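Local structure of ketosynthase (Streptomyces sp. MSC090213JE08, 6KXE) at residues V109-G114 and T165-C170; H68-D73 and S149-R154; Q292-F297 and V385-N390; V11-G16 and L247-R252; E48-N53 and A204-K209. The protein probably catalyses the condensation of an acyl chain with malonyl-ACP to give a 3-oxoacyl-ACP, as a homodimeric ketosynthase of the thiolase-like superfamily. All blocks are in the same frame, centred on the assembly; numbering follows the deposited sequence.

Interaction 1: V109-G114 and T165-C170; sequences VGTTDG and TVTTAC. With PPI (propanoic acid), chain C.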
# COMPACT_ATOMS: atom_id res chain seq x y z
N VAL A 109 6.99 2.95 0.32
CA VAL A 109 6.90 3.12 -1.16
C VAL A 109 5.46 2.87 -1.57
O VAL A 109 4.91 1.79 -1.24
CB VAL A 109 7.87 2.20 -1.91
CG1 VAL A 109 7.76 2.44 -3.41
CG2 VAL A 109 9.32 2.41 -1.43
N GLY A 110 4.86 3.85 -2.25
CA GLY A 110 3.53 3.70 -2.86
C GLY A 110 3.63 3.06 -4.22
O GLY A 110 4.56 3.41 -4.96
N THR A 111 2.72 2.17 -4.57
CA THR A 111 2.67 1.61 -5.95
C THR A 111 1.22 1.31 -6.35
O THR A 111 0.38 0.91 -5.50
CB THR A 111 3.61 0.40 -6.08
OG1 THR A 111 3.78 0.09 -7.46
CG2 THR A 111 3.06 -0.84 -5.41
N THR A 112 0.94 1.39 -7.64
CA THR A 112 -0.33 0.96 -8.23
C THR A 112 -0.20 -0.48 -8.72
O THR A 112 -1.06 -1.30 -8.39
CB THR A 112 -0.76 1.88 -9.38
OG1 THR A 112 -0.99 3.19 -8.88
CG2 THR A 112 -2.00 1.37 -10.09
N ASP A 113 0.82 -0.77 -9.52
CA ASP A 113 0.95 -2.03 -10.30
C ASP A 113 2.17 -2.85 -9.86
O ASP A 113 2.22 -4.03 -10.23
CB ASP A 113 1.04 -1.70 -11.79
CG ASP A 113 -0.20 -1.05 -12.34
OD1 ASP A 113 -1.30 -1.57 -12.08
OD2 ASP A 113 -0.06 0.03 -12.95
N GLY A 114 3.09 -2.26 -9.10
CA GLY A 114 4.35 -2.93 -8.74
C GLY A 114 4.95 -3.61 -9.95
O GLY A 114 5.02 -2.94 -11.03
N THR A 165 4.95 -1.12 1.96
CA THR A 165 4.48 -0.71 0.64
C THR A 165 2.99 -0.36 0.74
O THR A 165 2.19 -1.21 1.14
CB THR A 165 4.72 -1.79 -0.40
OG1 THR A 165 6.13 -2.06 -0.48
CG2 THR A 165 4.20 -1.37 -1.76
N VAL A 166 2.65 0.87 0.40
CA VAL A 166 1.25 1.37 0.41
C VAL A 166 0.65 1.17 -0.98
O VAL A 166 1.17 1.75 -1.95
CB VAL A 166 1.18 2.83 0.88
CG1 VAL A 166 -0.23 3.34 0.75
CG2 VAL A 166 1.68 2.95 2.30
N THR A 167 -0.39 0.36 -1.09
CA THR A 167 -1.07 -0.01 -2.36
C THR A 167 -2.41 0.74 -2.42
O THR A 167 -3.46 0.10 -2.44
CB THR A 167 -1.11 -1.54 -2.50
OG1 THR A 167 -1.88 -2.05 -1.41
CG2 THR A 167 0.25 -2.17 -2.45
N THR A 168 -2.37 2.07 -2.49
CA THR A 168 -3.58 2.91 -2.68
C THR A 168 -3.51 3.54 -4.07
O THR A 168 -3.85 4.73 -4.24
CB THR A 168 -3.71 3.92 -1.54
OG1 THR A 168 -2.49 4.67 -1.46
CG2 THR A 168 -3.99 3.26 -0.21
N ALA A 169 -2.99 2.76 -5.03
CA ALA A 169 -3.09 3.03 -6.48
C ALA A 169 -2.60 4.47 -6.75
O ALA A 169 -1.47 4.81 -6.31
CB ALA A 169 -4.54 2.77 -6.85
N CYS A 170 -3.40 5.30 -7.41
CA CYS A 170 -2.94 6.59 -7.97
C CYS A 170 -2.76 7.65 -6.90
O CYS A 170 -2.36 8.76 -7.27
CB CYS A 170 -3.89 7.05 -9.07
SG CYS A 170 -3.86 5.89 -10.46
C1 PPI C . -5.19 4.84 -10.09
C2 PPI C . -5.58 3.96 -11.25
C3 PPI C . -5.75 2.58 -10.72
O1 PPI C . -5.97 4.99 -9.15
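With chi1 at -166°, T111 turns OG1 opposite to its backbone N and sets CG2 between N and the carbonyl carbon; T165 has its CG2 trans to N. The two methyls meet 3.9 Å apart, T111 CG2 to T165 CG2. The other branch of T111 is polar: OG1 accepts from G114 N at 2.9 Å, an ST motif, and bonds to A197 O on strand 191-198. A valine here would probably leave G114 N and A197 O without that partner and let the turn into G114 shift. Strands 105-110 and 161-166 run parallel, joined by V166 N to V109 O, 2.9 Å, and T111 N to V166 O, 3.1 Å. G110, lacking a side chain, brings CA to 3.2 Å from V166 O. Beyond the strand ends T112 leans over A169, and its CG2 lies 4.0 Å from propanoyl C3. C170 SG is covalently bound to C1 of that group at 1.7 Å. H301 and H336 touch C170, consistent with the Cys-His-His triad of ketosynthases. The acyl oxygen O1 bonds to F395 N and lies 3.5 Å from A169 CB, which is consistent with a thioester intermediate whose carbonyl is polarised for attack.

Interaction 2: H68-D73 and S149-R154; sequences HHVPLD and STVIAR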
# COMPACT_ATOMS: atom_id res chain seq x y z
N HIS A 68 24.14 -0.90 -5.70
CA HIS A 68 25.49 -1.41 -5.34
C HIS A 68 25.41 -2.82 -4.79
O HIS A 68 26.34 -3.59 -5.01
CB HIS A 68 26.17 -0.48 -4.33
CG HIS A 68 26.48 0.84 -4.93
ND1 HIS A 68 27.69 1.11 -5.57
CD2 HIS A 68 25.73 1.96 -5.04
CE1 HIS A 68 27.67 2.35 -6.03
NE2 HIS A 68 26.47 2.88 -5.73
N HIS A 69 24.42 -3.10 -3.98
CA HIS A 69 24.37 -4.27 -3.07
C HIS A 69 23.33 -5.29 -3.52
O HIS A 69 23.60 -6.50 -3.39
CB HIS A 69 24.07 -3.79 -1.66
CG HIS A 69 25.12 -2.89 -1.12
ND1 HIS A 69 24.84 -1.75 -0.42
CD2 HIS A 69 26.47 -2.99 -1.15
CE1 HIS A 69 25.97 -1.20 -0.01
NE2 HIS A 69 26.97 -1.89 -0.51
N VAL A 70 22.15 -4.86 -3.93
CA VAL A 70 21.06 -5.80 -4.23
C VAL A 70 21.28 -6.25 -5.67
O VAL A 70 21.34 -5.42 -6.55
CB VAL A 70 19.69 -5.13 -4.05
CG1 VAL A 70 18.58 -6.08 -4.43
CG2 VAL A 70 19.52 -4.60 -2.62
N PRO A 71 21.36 -7.56 -5.96
CA PRO A 71 21.42 -8.02 -7.33
C PRO A 71 20.22 -7.49 -8.13
O PRO A 71 19.08 -7.54 -7.62
CB PRO A 71 21.36 -9.55 -7.18
CG PRO A 71 21.86 -9.83 -5.79
CD PRO A 71 21.40 -8.65 -4.98
N LEU A 72 20.44 -7.08 -9.37
CA LEU A 72 19.37 -6.49 -10.19
C LEU A 72 18.23 -7.49 -10.44
O LEU A 72 17.07 -7.05 -10.44
CB LEU A 72 19.93 -5.94 -11.50
CG LEU A 72 20.85 -4.74 -11.32
CD1 LEU A 72 21.37 -4.25 -12.66
CD2 LEU A 72 20.15 -3.62 -10.56
N ASP A 73 18.52 -8.77 -10.58
CA ASP A 73 17.45 -9.74 -10.90
C ASP A 73 16.66 -10.07 -9.64
O ASP A 73 15.62 -10.78 -9.76
CB ASP A 73 18.02 -10.93 -11.66
CG ASP A 73 18.98 -11.83 -10.90
OD1 ASP A 73 18.98 -11.77 -9.62
OD2 ASP A 73 19.74 -12.58 -11.59
N SER A 149 9.59 -1.97 -0.81
CA SER A 149 10.08 -1.28 0.41
C SER A 149 11.26 -2.05 1.01
O SER A 149 12.25 -1.40 1.36
CB SER A 149 8.92 -1.07 1.36
OG SER A 149 7.97 -0.16 0.78
N THR A 150 11.22 -3.38 1.08
CA THR A 150 12.32 -4.15 1.73
C THR A 150 13.64 -4.03 0.93
O THR A 150 14.70 -4.02 1.55
CB THR A 150 11.99 -5.63 1.94
OG1 THR A 150 11.70 -6.19 0.67
CG2 THR A 150 10.83 -5.86 2.89
N VAL A 151 13.60 -3.95 -0.41
CA VAL A 151 14.87 -3.89 -1.20
C VAL A 151 15.59 -2.58 -0.92
O VAL A 151 16.83 -2.58 -0.94
CB VAL A 151 14.69 -4.11 -2.72
CG1 VAL A 151 14.41 -5.57 -3.00
CG2 VAL A 151 13.66 -3.19 -3.36
N ILE A 152 14.89 -1.50 -0.60
CA ILE A 152 15.57 -0.23 -0.24
C ILE A 152 16.35 -0.47 1.06
O ILE A 152 17.53 -0.03 1.16
CB ILE A 152 14.58 0.94 -0.14
CG1 ILE A 152 13.92 1.25 -1.47
CG2 ILE A 152 15.25 2.18 0.48
CD1 ILE A 152 12.74 2.19 -1.34
N ALA A 153 15.71 -1.05 2.09
CA ALA A 153 16.39 -1.38 3.37
C ALA A 153 17.63 -2.26 3.10
O ALA A 153 18.69 -2.05 3.72
CB ALA A 153 15.44 -2.09 4.33
N ARG A 154 17.51 -3.24 2.20
CA ARG A 154 18.66 -4.11 1.83
C ARG A 154 19.73 -3.27 1.15
O ARG A 154 20.90 -3.44 1.52
CB ARG A 154 18.27 -5.28 0.92
CG ARG A 154 17.48 -6.35 1.63
CD ARG A 154 16.98 -7.44 0.70
NE ARG A 154 18.08 -7.99 -0.06
CZ ARG A 154 17.92 -8.68 -1.19
NH1 ARG A 154 16.71 -8.86 -1.68
NH2 ARG A 154 18.98 -9.15 -1.84
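V70 and R154 account for most of the contact, and it is largely apolar. It lays the loop leading into helix 77-92 on helix 147-156, whose R154 also packs on I261 of the other subunit. With chi1 at 177°, V70 sets CG1 trans to its backbone N, while CG2, beside that N, drops onto the helix. CG2 of V70 lies 3.8 Å from R154 CB and comes equally near V151 O. On the V151 side the methyls meet more loosely, V70 CG1 to V151 CG1 at 4.4 Å, and M75 packs against both valines.

Alkyl groups also meet the guanidinium. R154 bends at chi3 (54°), which folds its end back toward the loop 68-73. V70 CG1 then sits over one guanidinium face, off toward the rim, 4.0 Å from R154 NH2, and P71 CD approaches the same NH2 obliquely at 4.0 Å.

The polar links lie just beyond the segments. R154 NH2 forms a salt bridge with D74, while E155 takes the backbone N of H68 and V70 through its carboxylate and H69 ND1 through its O. D74 therefore probably balances the arginine's charge while V70 covers part of one guanidinium face and P71 touches NH2.

Interaction 3: Q292-F297 and V385-N390; sequences QEEIDF and VRIVQN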
# COMPACT_ATOMS: atom_id res chain seq x y z
N GLN A 292 -7.07 28.71 3.39
CA GLN A 292 -7.16 28.68 1.90
C GLN A 292 -6.32 29.81 1.31
O GLN A 292 -5.61 29.59 0.30
CB GLN A 292 -8.62 28.82 1.47
CG GLN A 292 -9.42 27.53 1.56
CD GLN A 292 -10.16 27.38 2.88
OE1 GLN A 292 -9.68 27.79 3.94
NE2 GLN A 292 -11.34 26.78 2.80
N GLU A 293 -6.41 30.99 1.90
CA GLU A 293 -5.78 32.22 1.36
C GLU A 293 -4.26 32.09 1.30
O GLU A 293 -3.63 32.86 0.57
CB GLU A 293 -6.14 33.43 2.24
CG GLU A 293 -7.62 33.80 2.17
CD GLU A 293 -8.61 32.87 2.87
OE1 GLU A 293 -8.20 32.10 3.79
OE2 GLU A 293 -9.81 32.91 2.49
N GLU A 294 -3.65 31.21 2.10
CA GLU A 294 -2.17 31.12 2.18
C GLU A 294 -1.60 30.14 1.14
O GLU A 294 -0.38 30.08 1.02
CB GLU A 294 -1.73 30.62 3.55
CG GLU A 294 -2.21 31.48 4.69
CD GLU A 294 -1.79 30.88 6.01
OE1 GLU A 294 -2.63 30.23 6.66
OE2 GLU A 294 -0.59 30.97 6.34
N ILE A 295 -2.44 29.41 0.40
CA ILE A 295 -1.95 28.43 -0.60
C ILE A 295 -1.55 29.20 -1.85
O ILE A 295 -2.41 29.88 -2.44
CB ILE A 295 -2.99 27.35 -0.88
CG1 ILE A 295 -3.33 26.60 0.41
CG2 ILE A 295 -2.55 26.43 -2.01
CD1 ILE A 295 -2.17 25.92 1.07
N ASP A 296 -0.30 29.08 -2.25
CA ASP A 296 0.27 29.79 -3.42
C ASP A 296 -0.09 29.08 -4.72
O ASP A 296 -0.31 29.76 -5.71
CB ASP A 296 1.77 29.97 -3.20
CG ASP A 296 2.00 30.93 -2.05
OD1 ASP A 296 1.35 32.01 -2.07
OD2 ASP A 296 2.75 30.57 -1.12
N PHE A 297 -0.11 27.74 -4.74
CA PHE A 297 -0.72 27.03 -5.87
C PHE A 297 -1.05 25.61 -5.44
O PHE A 297 -0.58 25.19 -4.38
CB PHE A 297 0.16 27.02 -7.13
CG PHE A 297 1.37 26.13 -7.16
CD1 PHE A 297 2.59 26.55 -6.66
CD2 PHE A 297 1.32 24.87 -7.77
CE1 PHE A 297 3.72 25.74 -6.74
CE2 PHE A 297 2.46 24.08 -7.89
CZ PHE A 297 3.64 24.50 -7.35
N VAL A 385 6.72 31.43 -3.93
CA VAL A 385 6.00 30.17 -3.58
C VAL A 385 6.39 29.79 -2.16
O VAL A 385 7.59 29.51 -1.91
CB VAL A 385 6.34 29.04 -4.57
CG1 VAL A 385 5.63 27.75 -4.21
CG2 VAL A 385 6.02 29.44 -6.00
N ARG A 386 5.44 29.77 -1.23
CA ARG A 386 5.75 29.49 0.18
C ARG A 386 5.01 28.25 0.67
O ARG A 386 5.58 27.57 1.51
CB ARG A 386 5.41 30.71 1.05
CG ARG A 386 6.26 31.92 0.70
CD ARG A 386 5.81 33.10 1.53
NE ARG A 386 6.63 34.24 1.18
CZ ARG A 386 7.90 34.41 1.57
NH1 ARG A 386 8.48 33.53 2.36
NH2 ARG A 386 8.57 35.48 1.17
N ILE A 387 3.75 28.07 0.25
CA ILE A 387 2.86 26.96 0.71
C ILE A 387 2.13 26.41 -0.51
O ILE A 387 1.53 27.18 -1.30
CB ILE A 387 1.90 27.38 1.83
CG1 ILE A 387 2.66 28.19 2.89
CG2 ILE A 387 1.21 26.13 2.39
CD1 ILE A 387 1.88 28.49 4.13
N VAL A 388 2.19 25.08 -0.65
CA VAL A 388 1.74 24.38 -1.87
C VAL A 388 0.94 23.15 -1.46
O VAL A 388 1.32 22.50 -0.47
CB VAL A 388 2.92 24.01 -2.76
CG1 VAL A 388 2.43 23.30 -4.01
CG2 VAL A 388 3.76 25.21 -3.14
N GLN A 389 -0.15 22.91 -2.17
CA GLN A 389 -1.05 21.75 -1.98
C GLN A 389 -0.79 20.80 -3.14
O GLN A 389 -0.83 21.25 -4.29
CB GLN A 389 -2.49 22.22 -1.96
CG GLN A 389 -3.52 21.11 -1.86
CD GLN A 389 -4.90 21.72 -1.83
OE1 GLN A 389 -5.14 22.74 -1.17
NE2 GLN A 389 -5.81 21.13 -2.57
N ASN A 390 -0.59 19.52 -2.84
CA ASN A 390 -0.37 18.44 -3.84
C ASN A 390 -1.51 17.43 -3.70
O ASN A 390 -1.61 16.76 -2.65
CB ASN A 390 0.98 17.78 -3.61
CG ASN A 390 1.30 16.71 -4.62
OD1 ASN A 390 1.31 17.02 -5.80
ND2 ASN A 390 1.62 15.50 -4.15
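V388 fills the face of the F297 ring: its CG1 stands 3.8 Å from the ring centroid, only 13° off the normal, a clear CH-pi contact. The second methyl, V388 CG2, reaches F297 CE1 at 3.6 Å. V385 sets its CG1 near the ring plane beside CE1, so the ring drops into a notch whose floor is V388 and whose rim is V385. With chi1 at 74°, F297 CG is squeezed between backbone N and carbonyl carbon, and this swings the ring back over the strand. Helix 341-355 backs this cluster, A352 on F297, C349 and I353 on V388.

The other bump is I387. Its CG2 fits against I295 CD1 at 3.6 Å, the two side chains crossing at about a right angle, while its CB rests on E294 O. I295 CG2 in turn leans on Q389 CB, and V290 touches both isoleucines.

Between these hollows D296 works as a polar clamp. OD2 accepts from R386 N at 2.8 Å, from above the carboxylate plane, and from I387 N at 3.0 Å, on the anti side. D296 N answers with a straight bond to I387 O. Further on, Q389 N-H points almost straight at F297 O (170° at the hydrogen), in the carbonyl plane. F297 N, by contrast, is buried with no partner.

With helix 274-288 against I295 and Q389, the loop leads into an inner strand of the mixed sheet: strand 297-299 runs parallel to strand 387-394, in the C-terminal half of the thiolase-type fold.

Interaction 4: V11-G16 and L247-R252; sequences VLTGFG and LARGAR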
# COMPACT_ATOMS: atom_id res chain seq x y z
N VAL A 11 10.81 17.92 8.10
CA VAL A 11 11.37 18.66 6.93
C VAL A 11 11.82 17.65 5.89
O VAL A 11 12.05 16.49 6.22
CB VAL A 11 12.51 19.59 7.36
CG1 VAL A 11 11.95 20.76 8.18
CG2 VAL A 11 13.61 18.85 8.09
N LEU A 12 11.90 18.13 4.66
CA LEU A 12 12.41 17.39 3.49
C LEU A 12 13.89 17.74 3.27
O LEU A 12 14.20 18.91 2.94
CB LEU A 12 11.57 17.78 2.28
CG LEU A 12 10.08 17.44 2.36
CD1 LEU A 12 9.35 18.01 1.17
CD2 LEU A 12 9.88 15.94 2.43
N THR A 13 14.78 16.77 3.42
CA THR A 13 16.24 17.02 3.36
C THR A 13 16.83 16.42 2.09
O THR A 13 17.99 16.65 1.82
CB THR A 13 16.94 16.47 4.61
OG1 THR A 13 16.63 15.08 4.71
CG2 THR A 13 16.53 17.21 5.86
N GLY A 14 16.07 15.61 1.37
CA GLY A 14 16.61 14.84 0.24
C GLY A 14 15.51 14.51 -0.75
O GLY A 14 14.44 14.12 -0.28
N PHE A 15 15.78 14.64 -2.05
CA PHE A 15 14.90 14.18 -3.13
C PHE A 15 15.67 13.25 -4.07
O PHE A 15 16.80 13.58 -4.50
CB PHE A 15 14.38 15.34 -3.98
CG PHE A 15 13.60 16.40 -3.24
CD1 PHE A 15 12.69 16.06 -2.24
CD2 PHE A 15 13.72 17.74 -3.59
CE1 PHE A 15 11.95 17.03 -1.60
CE2 PHE A 15 12.95 18.70 -2.95
CZ PHE A 15 12.07 18.35 -1.96
N GLY A 16 15.05 12.13 -4.41
CA GLY A 16 15.54 11.20 -5.42
C GLY A 16 14.51 11.03 -6.52
O GLY A 16 13.32 10.74 -6.21
N LEU A 247 18.62 19.73 11.89
CA LEU A 247 19.42 20.88 12.41
C LEU A 247 20.67 20.34 13.12
O LEU A 247 21.74 20.87 12.81
CB LEU A 247 18.59 21.76 13.35
CG LEU A 247 17.46 22.53 12.66
CD1 LEU A 247 16.66 23.33 13.69
CD2 LEU A 247 18.00 23.41 11.53
N ALA A 248 20.55 19.28 13.93
CA ALA A 248 21.68 18.70 14.72
C ALA A 248 22.82 18.25 13.80
O ALA A 248 23.97 18.39 14.21
CB ALA A 248 21.22 17.58 15.61
N ARG A 249 22.53 17.70 12.60
CA ARG A 249 23.58 17.22 11.66
C ARG A 249 23.88 18.26 10.57
O ARG A 249 24.62 17.92 9.67
CB ARG A 249 23.19 15.89 11.03
CG ARG A 249 22.02 15.96 10.05
CD ARG A 249 21.63 14.55 9.61
NE ARG A 249 20.70 14.62 8.49
CZ ARG A 249 21.06 14.81 7.21
NH1 ARG A 249 22.33 14.96 6.89
NH2 ARG A 249 20.15 14.85 6.25
N GLY A 250 23.29 19.46 10.64
CA GLY A 250 23.53 20.52 9.65
C GLY A 250 23.00 20.16 8.27
O GLY A 250 23.63 20.56 7.26
N ALA A 251 21.84 19.52 8.18
CA ALA A 251 21.24 19.12 6.88
C ALA A 251 20.82 20.38 6.14
O ALA A 251 20.39 21.34 6.79
CB ALA A 251 20.06 18.21 7.10
N ARG A 252 20.88 20.35 4.81
CA ARG A 252 20.22 21.37 3.99
C ARG A 252 18.74 21.00 3.85
O ARG A 252 18.44 19.87 3.43
CB ARG A 252 20.86 21.46 2.62
CG ARG A 252 20.14 22.40 1.68
CD ARG A 252 19.11 21.73 0.77
NE ARG A 252 19.75 20.89 -0.24
CZ ARG A 252 19.85 19.57 -0.21
NH1 ARG A 252 20.42 18.94 -1.23
NH2 ARG A 252 19.37 18.86 0.80
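R249, the first residue past helix 243-248 to leave helical angles, has a chi1 of 69° that tucks CG between backbone N and carbonyl carbon, from where the extended chain runs to T13. NH2 ends 3.8 Å from T13 OG1, which lies at the guanidinium edge; the pair is too long for a bond, and what joins them is E241, whose OE1 pairs with R249 NH2 and also bonds to T13 OG1. A93 O takes the same NH2.

G250 turns the chain with positive phi as the C-prime residue of a Schellman motif, G250 N bonding to L247 O at 3.0 Å and A251 N to A246 O. The turn belongs to a split beta-alpha-beta unit: strands 234-242 and 255-264 flank strand 10-19, both antiparallel to it, and helix 243-248 links them.

A251 follows, with its methyl in two contacts. CB lies 3.4 Å above the centre of the R249 guanidinium plane and touches T13 CG2 at 3.9 Å, filling the angle between threonine and arginine.

R252 comes last, its O buried against T13 CB at 3.9 Å and without any polar partner. Its chain bends twice, at chi2 and chi3, to bring the guanidinium edge back to the strand, where NH2 gives T13 O a weak bond, short at 2.8 Å but sharply bent at 120°. Firmer hold comes from D92, which pairs with R252 NH1 and whose other oxygen accepts from F15 N.

Interaction 5: E48-N53 and A204-K209; sequences EGFGQN and AFALFK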
# COMPACT_ATOMS: atom_id res chain seq x y z
N GLU A 48 1.72 -3.91 -30.73
CA GLU A 48 0.87 -4.31 -31.89
C GLU A 48 -0.56 -4.63 -31.42
O GLU A 48 -0.69 -5.43 -30.46
CB GLU A 48 1.43 -5.55 -32.58
CG GLU A 48 0.49 -6.11 -33.65
CD GLU A 48 0.93 -7.43 -34.27
OE1 GLU A 48 1.74 -8.15 -33.63
OE2 GLU A 48 0.46 -7.74 -35.39
N GLY A 49 -1.57 -4.01 -32.03
CA GLY A 49 -3.00 -4.25 -31.74
C GLY A 49 -3.61 -3.20 -30.82
O GLY A 49 -4.85 -3.15 -30.77
N PHE A 50 -2.83 -2.34 -30.16
CA PHE A 50 -3.38 -1.29 -29.26
C PHE A 50 -3.87 -0.07 -30.07
O PHE A 50 -4.56 0.77 -29.49
CB PHE A 50 -2.36 -0.88 -28.20
CG PHE A 50 -2.22 -1.85 -27.06
CD1 PHE A 50 -3.16 -1.86 -26.03
CD2 PHE A 50 -1.16 -2.73 -27.00
CE1 PHE A 50 -3.05 -2.77 -24.99
CE2 PHE A 50 -1.01 -3.60 -25.94
CZ PHE A 50 -1.97 -3.62 -24.94
N GLY A 51 -3.40 0.06 -31.31
CA GLY A 51 -3.65 1.19 -32.23
C GLY A 51 -2.93 2.45 -31.81
O GLY A 51 -3.23 3.52 -32.31
N GLN A 52 -2.08 2.37 -30.80
CA GLN A 52 -1.25 3.51 -30.37
C GLN A 52 -0.04 2.92 -29.64
O GLN A 52 -0.08 1.74 -29.33
CB GLN A 52 -2.06 4.52 -29.55
CG GLN A 52 -2.71 3.99 -28.28
CD GLN A 52 -3.76 4.95 -27.75
OE1 GLN A 52 -4.95 4.75 -27.98
NE2 GLN A 52 -3.35 5.99 -27.05
N ASN A 53 1.02 3.71 -29.43
CA ASN A 53 2.26 3.15 -28.84
C ASN A 53 3.08 4.23 -28.14
O ASN A 53 4.32 4.08 -28.14
CB ASN A 53 3.09 2.44 -29.91
CG ASN A 53 3.77 3.44 -30.82
OD1 ASN A 53 3.16 4.44 -31.19
ND2 ASN A 53 5.05 3.22 -31.07
N ALA A 204 -1.43 -1.86 -17.30
CA ALA A 204 -1.87 -0.46 -17.14
C ALA A 204 -2.27 0.12 -18.51
O ALA A 204 -3.27 0.80 -18.62
CB ALA A 204 -0.76 0.35 -16.51
N PHE A 205 -1.49 -0.16 -19.53
CA PHE A 205 -1.77 0.37 -20.89
C PHE A 205 -3.11 -0.19 -21.38
O PHE A 205 -3.93 0.59 -21.86
CB PHE A 205 -0.65 -0.05 -21.83
CG PHE A 205 -0.64 0.68 -23.14
CD1 PHE A 205 -0.60 2.06 -23.16
CD2 PHE A 205 -0.57 -0.02 -24.33
CE1 PHE A 205 -0.50 2.74 -24.37
CE2 PHE A 205 -0.49 0.67 -25.54
CZ PHE A 205 -0.45 2.04 -25.55
N ALA A 206 -3.32 -1.50 -21.25
CA ALA A 206 -4.55 -2.18 -21.71
C ALA A 206 -5.71 -1.64 -20.89
O ALA A 206 -6.79 -1.40 -21.48
CB ALA A 206 -4.46 -3.69 -21.60
N LEU A 207 -5.53 -1.47 -19.58
CA LEU A 207 -6.62 -1.03 -18.67
C LEU A 207 -7.12 0.34 -19.12
O LEU A 207 -8.35 0.50 -19.32
CB LEU A 207 -6.09 -0.96 -17.23
CG LEU A 207 -7.15 -0.64 -16.16
CD1 LEU A 207 -6.64 -1.00 -14.76
CD2 LEU A 207 -7.55 0.82 -16.18
N PHE A 208 -6.22 1.30 -19.26
CA PHE A 208 -6.59 2.69 -19.62
C PHE A 208 -7.17 2.74 -21.03
O PHE A 208 -8.16 3.43 -21.26
CB PHE A 208 -5.42 3.62 -19.34
CG PHE A 208 -5.37 3.87 -17.86
CD1 PHE A 208 -6.46 4.47 -17.22
CD2 PHE A 208 -4.37 3.34 -17.08
CE1 PHE A 208 -6.48 4.62 -15.84
CE2 PHE A 208 -4.36 3.54 -15.71
CZ PHE A 208 -5.42 4.16 -15.09
N LYS A 209 -6.60 1.97 -21.94
CA LYS A 209 -7.14 1.89 -23.32
C LYS A 209 -8.60 1.39 -23.27
O LYS A 209 -9.47 2.04 -23.90
CB LYS A 209 -6.27 0.96 -24.16
CG LYS A 209 -6.75 0.77 -25.58
CD LYS A 209 -6.71 2.00 -26.41
CE LYS A 209 -7.21 1.63 -27.80
NZ LYS A 209 -7.01 2.75 -28.73
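K209 NZ donates to Q52 OE1 at 3.0 Å, in the plane of the amide carbonyl, and more weakly to F50 O at 3.2 Å. The lysine chain bends at chi2 (65°) before running out straight, so one ammonium spans two acceptors of the loop 48-53. Q52 NE2 in turn bonds to T215 O, which fixes the turn of the amide.

F205 sends its edge toward the face of F50 in an edge-to-face stack, centroids 4.7 Å apart and planes at 57°. F205 CD2 stands over the centre of the F50 ring, 3.5 Å above its plane, and F205 CE2 lies 3.4 Å from F50 CG. Helix 202-210 offers F205, A206 and K209 to the loop, and its F208 touches the propanoyl group, so the loop packs on a helix that borders the acyl site.

Around the ring, A206 CB meets F50 CE1 at 3.8 Å, at the edge. F205 CZ comes 3.8 Å from Q52 O, near the ring plane. An alanine in place of F50 would probably open a gap beside A206 and leave the F205 edge without its ring face. P141 of the neighbouring subunit packs on F50, and F131 and F142 of that subunit touch A206 and K209.

In the fold
From the N terminus, interaction 4 opens first at 11-16 and closes at 247-252, enclosing interactions 5, 2 and 1. Interaction 5 opens at 48-53, closes at 204-209 and in turn contains the other two. Those cross: 68-73 and 109-114 open in order, then 149-154 and 165-170 close in the same order, and they touch where S149 bonds to T165 and V109. Interaction 3 follows in series, from 292-297 to 385-390. Interactions 1, 3 and 4 all reach the large mixed sheet, interaction 2 ties a loop to helix 147-156, and interaction 5 joins a loop to helix 202-210, meeting interaction 1 where D113 packs on A204.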